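Local structure of probable transcriptional regulatory protein NarL (Mycobacterium tuberculosis, 3EUL) at residues Q106-Q109 with Q110-G114; A81-S85 with Y86-T90; S36-G39 with S40-V43. The protein probably controls genes of aerobic nitrate metabolism by binding promoter DNA once phosphorylated on its receiver domain, the part studied here. All blocks are in the same frame, centred on the assembly; numbering follows the deposited sequence.

Interaction 1: residues Q106-Q109 with Q110-G114; sequences QALQ and QGAAG
Ala112 N donates to Ala107 O over 3.2 Å, and this nearly straight bond (N-H...O 166°) is the 6→1 bond of a Schellman motif at the end of helix 101-109. The 5→2 bond of the motif runs from Gly111 N to Leu108 O at 3.1 Å, and here the N-H lies well above the carbonyl plane. The last helical bond before them, Gln110 N to Gln106 O, measures 2.9 Å. Gly111 takes the positive phi (106°) of the turn, at which a CB would press against the carbonyl oxygen of Gln110.

One water extends the polar network. It donates to Leu108 O and to Ala112 O, 2.7 Å from each, so that Leu108 O receives both the Gly111 N-H and a water hydrogen.

Apolar contact is confined to the methyl of Ala112, whose CB lies 4.4 Å from both Ala107 CB and Leu108 CD2. The rest is van der Waals packing. Ala112 CB comes within 3.5 Å of Ala107 O. Leu108 starts out away from the loop, but with CG anti to the carbonyl carbon (chi1 -63°) and CD2 branching back, that methyl reaches Ala112 O at 3.3 Å. The side chains of Gln106 and Gln110 pass one another at a slant.

In the alternating beta-alpha fold of the receiver domain, this turn carries the chain from helix 101-109 to strand 114-117, the edge strand of the parallel sheet. Ala113 and Gly114 pair by backbone bonds with Val92 and Leu94 of strand 91-96, on whose Leu94 Ala107 and Ala112 pack, while Gln110 leans on Ala77 and Ala81 of helix 76-85.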
ATOM      1  N   GLN A 106       3.314  15.722   2.411  1.00 16.93           N
ATOM      2  CA  GLN A 106       2.678  15.925   1.106  1.00 18.11           C
ATOM      3  C   GLN A 106       1.897  14.697   0.661  1.00 18.54           C
ATOM      4  O   GLN A 106       0.829  14.820   0.050  1.00 18.19           O
ATOM      5  CB  GLN A 106       3.733  16.242   0.032  1.00 18.38           C
ATOM      6  CG  GLN A 106       3.187  16.919  -1.246  1.00 20.35           C
ATOM      7  CD  GLN A 106       2.204  16.065  -2.067  1.00 23.71           C
ATOM      8  OE1 GLN A 106       2.473  14.915  -2.437  1.00 28.48           O
ATOM      9  NE2 GLN A 106       1.060  16.668  -2.396  1.00 26.19           N
ATOM     10  N   ALA A 107       2.426  13.516   0.959  1.00 17.73           N
ATOM     11  CA  ALA A 107       1.730  12.270   0.650  1.00 18.65           C
ATOM     12  C   ALA A 107       0.422  12.135   1.407  1.00 19.76           C
ATOM     13  O   ALA A 107      -0.610  11.817   0.797  1.00 19.66           O
ATOM     14  CB  ALA A 107       2.662  11.060   0.948  1.00 18.35           C
ATOM     15  N   LEU A 108       0.445  12.478   2.702  1.00 19.64           N
ATOM     16  CA  LEU A 108      -0.760  12.463   3.541  1.00 20.94           C
ATOM     17  C   LEU A 108      -1.767  13.500   3.056  1.00 21.24           C
ATOM     18  O   LEU A 108      -2.970  13.266   3.047  1.00 22.12           O
ATOM     19  CB  LEU A 108      -0.390  12.701   5.021  1.00 20.95           C
ATOM     20  CG  LEU A 108       0.503  11.619   5.661  1.00 22.82           C
ATOM     21  CD1 LEU A 108       0.987  12.068   7.034  1.00 22.07           C
ATOM     22  CD2 LEU A 108      -0.262  10.277   5.736  1.00 22.40           C
ATOM     23  N   GLN A 109      -1.272  14.647   2.642  1.00 22.78           N
ATOM     24  CA  GLN A 109      -2.098  15.654   1.995  1.00 24.09           C
ATOM     25  C   GLN A 109      -2.732  15.143   0.702  1.00 24.41           C
ATOM     26  O   GLN A 109      -3.874  15.517   0.443  1.00 23.64           O
ATOM     27  CB  GLN A 109      -1.322  16.940   1.706  1.00 24.44           C
ATOM     28  CG  GLN A 109      -0.697  17.608   2.961  1.00 27.16           C
ATOM     29  CD  GLN A 109      -1.695  18.281   3.902  1.00 30.78           C
ATOM     30  OE1 GLN A 109      -1.909  17.817   5.025  1.00 34.64           O
ATOM     31  NE2 GLN A 109      -2.234  19.422   3.487  1.00 32.87           N
ATOM     32  N   GLN A 110      -2.037  14.301  -0.074  1.00 24.52           N
ATOM     33  CA  GLN A 110      -2.598  13.690  -1.330  1.00 26.05           C
ATOM     34  C   GLN A 110      -3.550  12.474  -1.033  1.00 26.18           C
ATOM     35  O   GLN A 110      -4.103  11.847  -1.944  1.00 27.04           O
ATOM     36  CB  GLN A 110      -1.497  13.262  -2.336  1.00 26.18           C
ATOM     37  CG  GLN A 110      -0.639  14.349  -3.077  1.00 29.08           C
ATOM     38  CD  GLN A 110      -0.153  13.978  -4.559  1.00 30.99           C
ATOM     39  OE1 GLN A 110       1.058  13.870  -4.873  1.00 30.33           O
ATOM     40  NE2 GLN A 110      -1.128  13.836  -5.471  1.00 38.76           N
ATOM     41  N   GLY A 111      -3.755  12.140   0.235  1.00 25.95           N
ATOM     42  CA  GLY A 111      -4.761  11.173   0.616  1.00 24.62           C
ATOM     43  C   GLY A 111      -4.238   9.822   1.043  1.00 24.17           C
ATOM     44  O   GLY A 111      -5.015   8.906   1.175  1.00 24.13           O
ATOM     45  N   ALA A 112      -2.925   9.691   1.257  1.00 23.30           N
ATOM     46  CA  ALA A 112      -2.356   8.451   1.798  1.00 22.93           C
ATOM     47  C   ALA A 112      -2.869   8.238   3.197  1.00 23.38           C
ATOM     48  O   ALA A 112      -2.901   9.181   3.995  1.00 23.62           O
ATOM     49  CB  ALA A 112      -0.818   8.479   1.806  1.00 21.59           C
ATOM     50  N   ALA A 113      -3.280   7.006   3.495  1.00 22.87           N
ATOM     51  CA  ALA A 113      -3.810   6.659   4.812  1.00 23.44           C
ATOM     52  C   ALA A 113      -2.709   6.540   5.874  1.00 23.93           C
ATOM     53  O   ALA A 113      -2.973   6.577   7.064  1.00 25.51           O
ATOM     54  CB  ALA A 113      -4.587   5.361   4.727  1.00 23.74           C
ATOM     55  N   GLY A 114      -1.470   6.411   5.451  1.00 22.72           N
ATOM     56  CA  GLY A 114      -0.385   6.254   6.393  1.00 22.74           C
ATOM     57  C   GLY A 114       0.877   6.127   5.608  1.00 22.02           C
ATOM     58  O   GLY A 114       0.834   6.037   4.391  1.00 20.86           O
TER
HETATM   59  O   HOH W   1      -4.457  11.330   4.293  1.00 40.07           O

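Interaction 2: residues A81-S85 with Y86-T90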
ATOM      1  N   ALA A  81      -3.735   9.877  -4.474  1.00 18.48           N
ATOM      2  CA  ALA A  81      -4.553  11.005  -4.956  1.00 18.61           C
ATOM      3  C   ALA A  81      -5.686  10.588  -5.894  1.00 18.83           C
ATOM      4  O   ALA A  81      -6.831  11.087  -5.789  1.00 17.97           O
ATOM      5  CB  ALA A  81      -3.635  12.024  -5.695  1.00 18.87           C
ATOM      6  N   ALA A  82      -5.335   9.722  -6.848  1.00 17.66           N
ATOM      7  CA  ALA A  82      -6.223   9.208  -7.857  1.00 18.73           C
ATOM      8  C   ALA A  82      -7.329   8.351  -7.230  1.00 18.93           C
ATOM      9  O   ALA A  82      -8.486   8.491  -7.598  1.00 19.45           O
ATOM     10  CB  ALA A  82      -5.412   8.369  -8.906  1.00 18.15           C
ATOM     11  N   VAL A  83      -6.963   7.474  -6.292  1.00 20.06           N
ATOM     12  CA  VAL A  83      -7.929   6.626  -5.571  1.00 21.45           C
ATOM     13  C   VAL A  83      -8.953   7.464  -4.811  1.00 22.34           C
ATOM     14  O   VAL A  83     -10.167   7.264  -4.956  1.00 24.29           O
ATOM     15  CB  VAL A  83      -7.199   5.594  -4.627  1.00 20.79           C
ATOM     16  CG1 VAL A  83      -8.220   4.811  -3.729  1.00 21.09           C
ATOM     17  CG2 VAL A  83      -6.376   4.609  -5.484  1.00 20.40           C
ATOM     18  N   ARG A  84      -8.477   8.452  -4.078  1.00 23.68           N
ATOM     19  CA  ARG A  84      -9.355   9.416  -3.408  1.00 25.14           C
ATOM     20  C   ARG A  84     -10.204  10.188  -4.448  1.00 25.81           C
ATOM     21  O   ARG A  84     -11.422  10.266  -4.306  1.00 25.21           O
ATOM     22  CB  ARG A  84      -8.534  10.358  -2.486  1.00 25.14           C
ATOM     23  CG  ARG A  84      -9.388  11.417  -1.755  1.00 25.66           C
ATOM     24  CD  ARG A  84      -8.562  12.163  -0.737  1.00 27.19           C
ATOM     25  NE  ARG A  84      -7.674  13.105  -1.404  1.00 29.54           N
ATOM     26  CZ  ARG A  84      -6.847  13.939  -0.780  1.00 30.99           C
ATOM     27  NH1 ARG A  84      -6.097  14.779  -1.493  1.00 30.50           N
ATOM     28  NH2 ARG A  84      -6.766  13.933   0.548  1.00 32.82           N
ATOM     29  N   SER A  85      -9.591  10.691  -5.526  1.00 26.64           N
ATOM     30  CA  SER A  85     -10.342  11.402  -6.592  1.00 28.30           C
ATOM     31  C   SER A  85     -11.462  10.562  -7.210  1.00 28.76           C
ATOM     32  O   SER A  85     -12.544  11.080  -7.489  1.00 29.09           O
ATOM     33  CB  SER A  85      -9.410  11.886  -7.736  1.00 28.49           C
ATOM     34  OG  SER A  85      -9.489  10.970  -8.835  1.00 32.46           O
ATOM     35  N   TYR A  86     -11.180   9.287  -7.459  1.00 29.43           N
ATOM     36  CA  TYR A  86     -12.167   8.303  -7.932  1.00 29.46           C
ATOM     37  C   TYR A  86     -13.176   7.860  -6.870  1.00 28.71           C
ATOM     38  O   TYR A  86     -14.063   7.080  -7.163  1.00 27.82           O
ATOM     39  CB  TYR A  86     -11.465   7.031  -8.422  1.00 31.45           C
ATOM     40  CG  TYR A  86     -10.901   7.105  -9.813  1.00 34.05           C
ATOM     41  CD1 TYR A  86     -11.742   7.098 -10.913  1.00 36.06           C
ATOM     42  CD2 TYR A  86      -9.521   7.127 -10.037  1.00 34.86           C
ATOM     43  CE1 TYR A  86     -11.234   7.135 -12.207  1.00 36.25           C
ATOM     44  CE2 TYR A  86      -8.999   7.177 -11.323  1.00 35.31           C
ATOM     45  CZ  TYR A  86      -9.863   7.177 -12.407  1.00 35.71           C
ATOM     46  OH  TYR A  86      -9.388   7.215 -13.706  1.00 37.10           O
ATOM     47  N   GLU A  87     -12.985   8.290  -5.628  1.00 28.11           N
ATOM     48  CA  GLU A  87     -13.822   7.895  -4.507  1.00 27.79           C
ATOM     49  C   GLU A  87     -13.915   6.390  -4.326  1.00 27.26           C
ATOM     50  O   GLU A  87     -14.979   5.881  -3.992  1.00 26.42           O
ATOM     51  CB  GLU A  87     -15.227   8.504  -4.658  1.00 28.07           C
ATOM     52  CG  GLU A  87     -15.180  10.018  -4.945  1.00 28.73           C
ATOM     53  CD  GLU A  87     -16.537  10.677  -4.931  1.00 30.54           C
ATOM     54  OE1 GLU A  87     -17.344  10.382  -5.841  1.00 35.11           O
ATOM     55  OE2 GLU A  87     -16.779  11.518  -4.034  1.00 33.55           O
ATOM     56  N   LEU A  88     -12.806   5.686  -4.542  1.00 26.89           N
ATOM     57  CA  LEU A  88     -12.749   4.247  -4.282  1.00 26.48           C
ATOM     58  C   LEU A  88     -12.666   3.966  -2.764  1.00 25.21           C
ATOM     59  O   LEU A  88     -12.134   4.769  -2.021  1.00 25.11           O
ATOM     60  CB  LEU A  88     -11.568   3.629  -5.013  1.00 26.27           C
ATOM     61  CG  LEU A  88     -11.488   3.767  -6.537  1.00 28.26           C
ATOM     62  CD1 LEU A  88     -10.221   3.077  -7.033  1.00 30.34           C
ATOM     63  CD2 LEU A  88     -12.715   3.200  -7.269  1.00 28.26           C
ATOM     64  N   PRO A  89     -13.201   2.836  -2.306  1.00 24.41           N
ATOM     65  CA  PRO A  89     -13.173   2.566  -0.874  1.00 25.00           C
ATOM     66  C   PRO A  89     -11.780   2.231  -0.307  1.00 24.76           C
ATOM     67  O   PRO A  89     -11.577   2.212   0.920  1.00 26.87           O
ATOM     68  CB  PRO A  89     -14.126   1.366  -0.727  1.00 25.62           C
ATOM     69  CG  PRO A  89     -14.125   0.707  -2.066  1.00 24.77           C
ATOM     70  CD  PRO A  89     -13.910   1.783  -3.062  1.00 25.06           C
ATOM     71  N   THR A  90     -10.814   2.033  -1.184  1.00 23.60           N
ATOM     72  CA  THR A  90      -9.500   1.562  -0.786  1.00 22.29           C
ATOM     73  C   THR A  90      -8.682   2.569   0.005  1.00 21.65           C
ATOM     74  O   THR A  90      -8.551   3.700  -0.413  1.00 21.00           O
ATOM     75  CB  THR A  90      -8.716   1.191  -2.046  1.00 22.91           C
ATOM     76  OG1 THR A  90      -9.465   0.181  -2.745  1.00 20.06           O
ATOM     77  CG2 THR A  90      -7.340   0.633  -1.654  1.00 20.31           C
TER
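Ala82 O is gripped by two donors, Tyr86 N and Ser85 OG. The hydrogen bond from Tyr86 N to Ala82 O is 2.8 Å long and close to straight (N-H...O 163°), while the Ser85 hydroxyl donates from 2.9 Å. The Tyr86 ring adds a carbon contact to the same oxygen: with CG anti to the carbonyl carbon, the ring presents its edge, and CD2 lies 3.0 Å from Ala82 O, near the ring plane. The methyl of Ala82 meets the same CD2 more loosely.

Two further bonds define a Schellman motif that ends helix 76-85. Leu88 N donates to Val83 O at 3.1 Å, and Glu87 N to Arg84 O at 2.8 Å, the latter from above the carbonyl plane. Glu87, the donor of the second bond, takes a positive phi of 55°, so a residue with a side chain occupies the left-handed position.

Beyond the turn the contact is mainly van der Waals. Val83 CG1, anti to the backbone N (chi1 173°), reaches the returning loop, 3.8 Å from Leu88 CB and 3.5 Å from Thr90 O; the Val83 and Leu88 side chains cross at about a right angle. Ile57 of helix 50-60 packs against Val83, Leu88 and Thr90, and Thr90, just ahead of strand 91-96, hydrogen-bonds through OG1 to Pro62 O. On the Arg84 side, NH1 hydrogen-bonds to Gln109 O at the end of helix 101-109.

Interaction 3: residues S36-G39 with S40-V43; sequences SLSG and SVNV
Ser40 N donates to Ser38 OG at 3.0 Å along a nearly straight line (N-H...O 165°). The hydroxyl stands between the backbone N and the carbonyl carbon of its own residue (chi1 76°), which brings it to the N-H of Ser40; it is also hydrogen-bonded to Leu35 O, so one oxygen ties the last helical turn to the residue that follows Gly39. Gly39 is the first residue to leave helical angles, with a phi of 83°, where a CB would collide with the carbonyl oxygen of Ser38. Ser40 CB lies 3.8 Å from Ser38 OG.

Val41 begins the strand. Its CG2 lies 3.8 Å from Ser38 OG, a methyl beside a hydroxyl, and its carbonyl is linked to the helix through water: one molecule donates to both Ser36 O and Val41 O, 2.7 Å from each. This is the helix-to-strand turn of the beta-alpha-beta unit made by strand 16-21, helix 25-38 and strand 41-47, in which the second strand lies parallel beside the first at the edge of the sheet. The backbones of Ser40 and Asn42 accordingly bond to Val16, and that of Asn42 also to Val18, while Leu130 of helix 122-134 packs on Ser40 and Val41.

At Val43 a second water links the two segments, accepting from Val43 N at 2.9 Å and donating to Ser36 OG at 2.7 Å. That hydroxyl is bonded to Val32 O within the helix as well. Val43 CG2 approaches Ser36 OG at 4.1 Å, and the same side chain packs on Val32 and Leu35 of helix 25-38.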
ATOM      1  N   SER A  36       0.278 -13.017   3.834  1.00 19.25           N
ATOM      2  CA  SER A  36      -0.355 -14.290   3.566  1.00 20.03           C
ATOM      3  C   SER A  36      -0.198 -15.265   4.741  1.00 20.35           C
ATOM      4  O   SER A  36      -1.147 -15.964   5.109  1.00 20.62           O
ATOM      5  CB  SER A  36       0.237 -14.883   2.270  1.00 19.49           C
ATOM      6  OG  SER A  36      -0.143 -14.076   1.152  1.00 24.31           O
ATOM      7  N   LEU A  37       0.989 -15.286   5.336  1.00 19.91           N
ATOM      8  CA  LEU A  37       1.277 -16.184   6.451  1.00 20.36           C
ATOM      9  C   LEU A  37       0.641 -15.745   7.776  1.00 19.54           C
ATOM     10  O   LEU A  37       0.600 -16.545   8.691  1.00 18.52           O
ATOM     11  CB  LEU A  37       2.785 -16.360   6.626  1.00 21.17           C
ATOM     12  CG  LEU A  37       3.467 -17.183   5.533  1.00 21.38           C
ATOM     13  CD1 LEU A  37       4.977 -17.320   5.844  1.00 23.91           C
ATOM     14  CD2 LEU A  37       2.856 -18.558   5.370  1.00 22.92           C
ATOM     15  N   SER A  38       0.127 -14.505   7.850  1.00 18.84           N
ATOM     16  CA  SER A  38      -0.603 -14.019   9.030  1.00 19.52           C
ATOM     17  C   SER A  38      -1.886 -14.813   9.218  1.00 19.68           C
ATOM     18  O   SER A  38      -2.348 -14.964  10.306  1.00 20.48           O
ATOM     19  CB  SER A  38      -0.957 -12.535   8.916  1.00 19.19           C
ATOM     20  OG  SER A  38      -2.063 -12.308   8.031  1.00 18.54           O
ATOM     21  N   GLY A  39      -2.455 -15.309   8.125  1.00 20.10           N
ATOM     22  CA  GLY A  39      -3.774 -15.953   8.144  1.00 20.17           C
ATOM     23  C   GLY A  39      -4.949 -14.969   8.076  1.00 20.62           C
ATOM     24  O   GLY A  39      -6.097 -15.407   7.972  1.00 21.41           O
ATOM     25  N   SER A  40      -4.681 -13.667   8.091  1.00 19.22           N
ATOM     26  CA  SER A  40      -5.748 -12.637   8.145  1.00 19.56           C
ATOM     27  C   SER A  40      -5.856 -11.742   6.897  1.00 19.93           C
ATOM     28  O   SER A  40      -6.666 -10.794   6.857  1.00 20.57           O
ATOM     29  CB  SER A  40      -5.529 -11.752   9.371  1.00 20.03           C
ATOM     30  OG  SER A  40      -5.785 -12.487  10.565  1.00 20.32           O
ATOM     31  N   VAL A  41      -5.039 -12.029   5.890  1.00 19.38           N
ATOM     32  CA  VAL A  41      -4.908 -11.168   4.729  1.00 18.86           C
ATOM     33  C   VAL A  41      -4.882 -12.006   3.446  1.00 19.13           C
ATOM     34  O   VAL A  41      -4.166 -13.011   3.321  1.00 19.15           O
ATOM     35  CB  VAL A  41      -3.635 -10.264   4.785  1.00 18.53           C
ATOM     36  CG1 VAL A  41      -3.536  -9.365   3.521  1.00 19.41           C
ATOM     37  CG2 VAL A  41      -3.579  -9.393   6.074  1.00 15.89           C
ATOM     38  N   ASN A  42      -5.678 -11.556   2.494  1.00 19.22           N
ATOM     39  CA  ASN A  42      -5.727 -12.082   1.154  1.00 19.60           C
ATOM     40  C   ASN A  42      -5.125 -11.012   0.210  1.00 19.06           C
ATOM     41  O   ASN A  42      -5.719  -9.972  -0.043  1.00 19.49           O
ATOM     42  CB  ASN A  42      -7.178 -12.395   0.809  1.00 19.78           C
ATOM     43  CG  ASN A  42      -7.375 -12.930  -0.617  1.00 20.98           C
ATOM     44  OD1 ASN A  42      -6.429 -13.296  -1.350  1.00 23.72           O
ATOM     45  ND2 ASN A  42      -8.641 -12.989  -1.009  1.00 20.93           N
ATOM     46  N   VAL A  43      -3.950 -11.314  -0.302  1.00 18.79           N
ATOM     47  CA  VAL A  43      -3.311 -10.496  -1.305  1.00 18.78           C
ATOM     48  C   VAL A  43      -3.980 -10.838  -2.635  1.00 19.52           C
ATOM     49  O   VAL A  43      -3.886 -11.963  -3.156  1.00 19.36           O
ATOM     50  CB  VAL A  43      -1.784 -10.702  -1.308  1.00 19.47           C
ATOM     51  CG1 VAL A  43      -1.090  -9.873  -2.434  1.00 17.49           C
ATOM     52  CG2 VAL A  43      -1.193 -10.277   0.070  1.00 17.81           C
TER
HETATM   53  O   HOH W   2      -3.645 -14.878   5.193  1.00 26.94           O
HETATM   54  O   HOH W   3      -2.597 -13.895   0.041  1.00 27.54           O

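All three interactions are helix-to-strand turns of one receiver domain, but they close differently. Interactions 1 and 2 are partly buried Schellman turns closed by backbone bonds, with centres 12 Å apart, and they touch: Arg84 joins the ends of helices 76-85 and 101-109. Their glycine and glutamate fill equivalent positive-phi positions, and both lead to neighbouring strands, 91-96 and 114-117. Interaction 3 is a surface contact at the other edge strand, its centre 25 Å from that of interaction 1 on the opposite side of the chain's centre. There the polar links run through a serine hydroxyl and two bridging waters, whereas interaction 1 has one water.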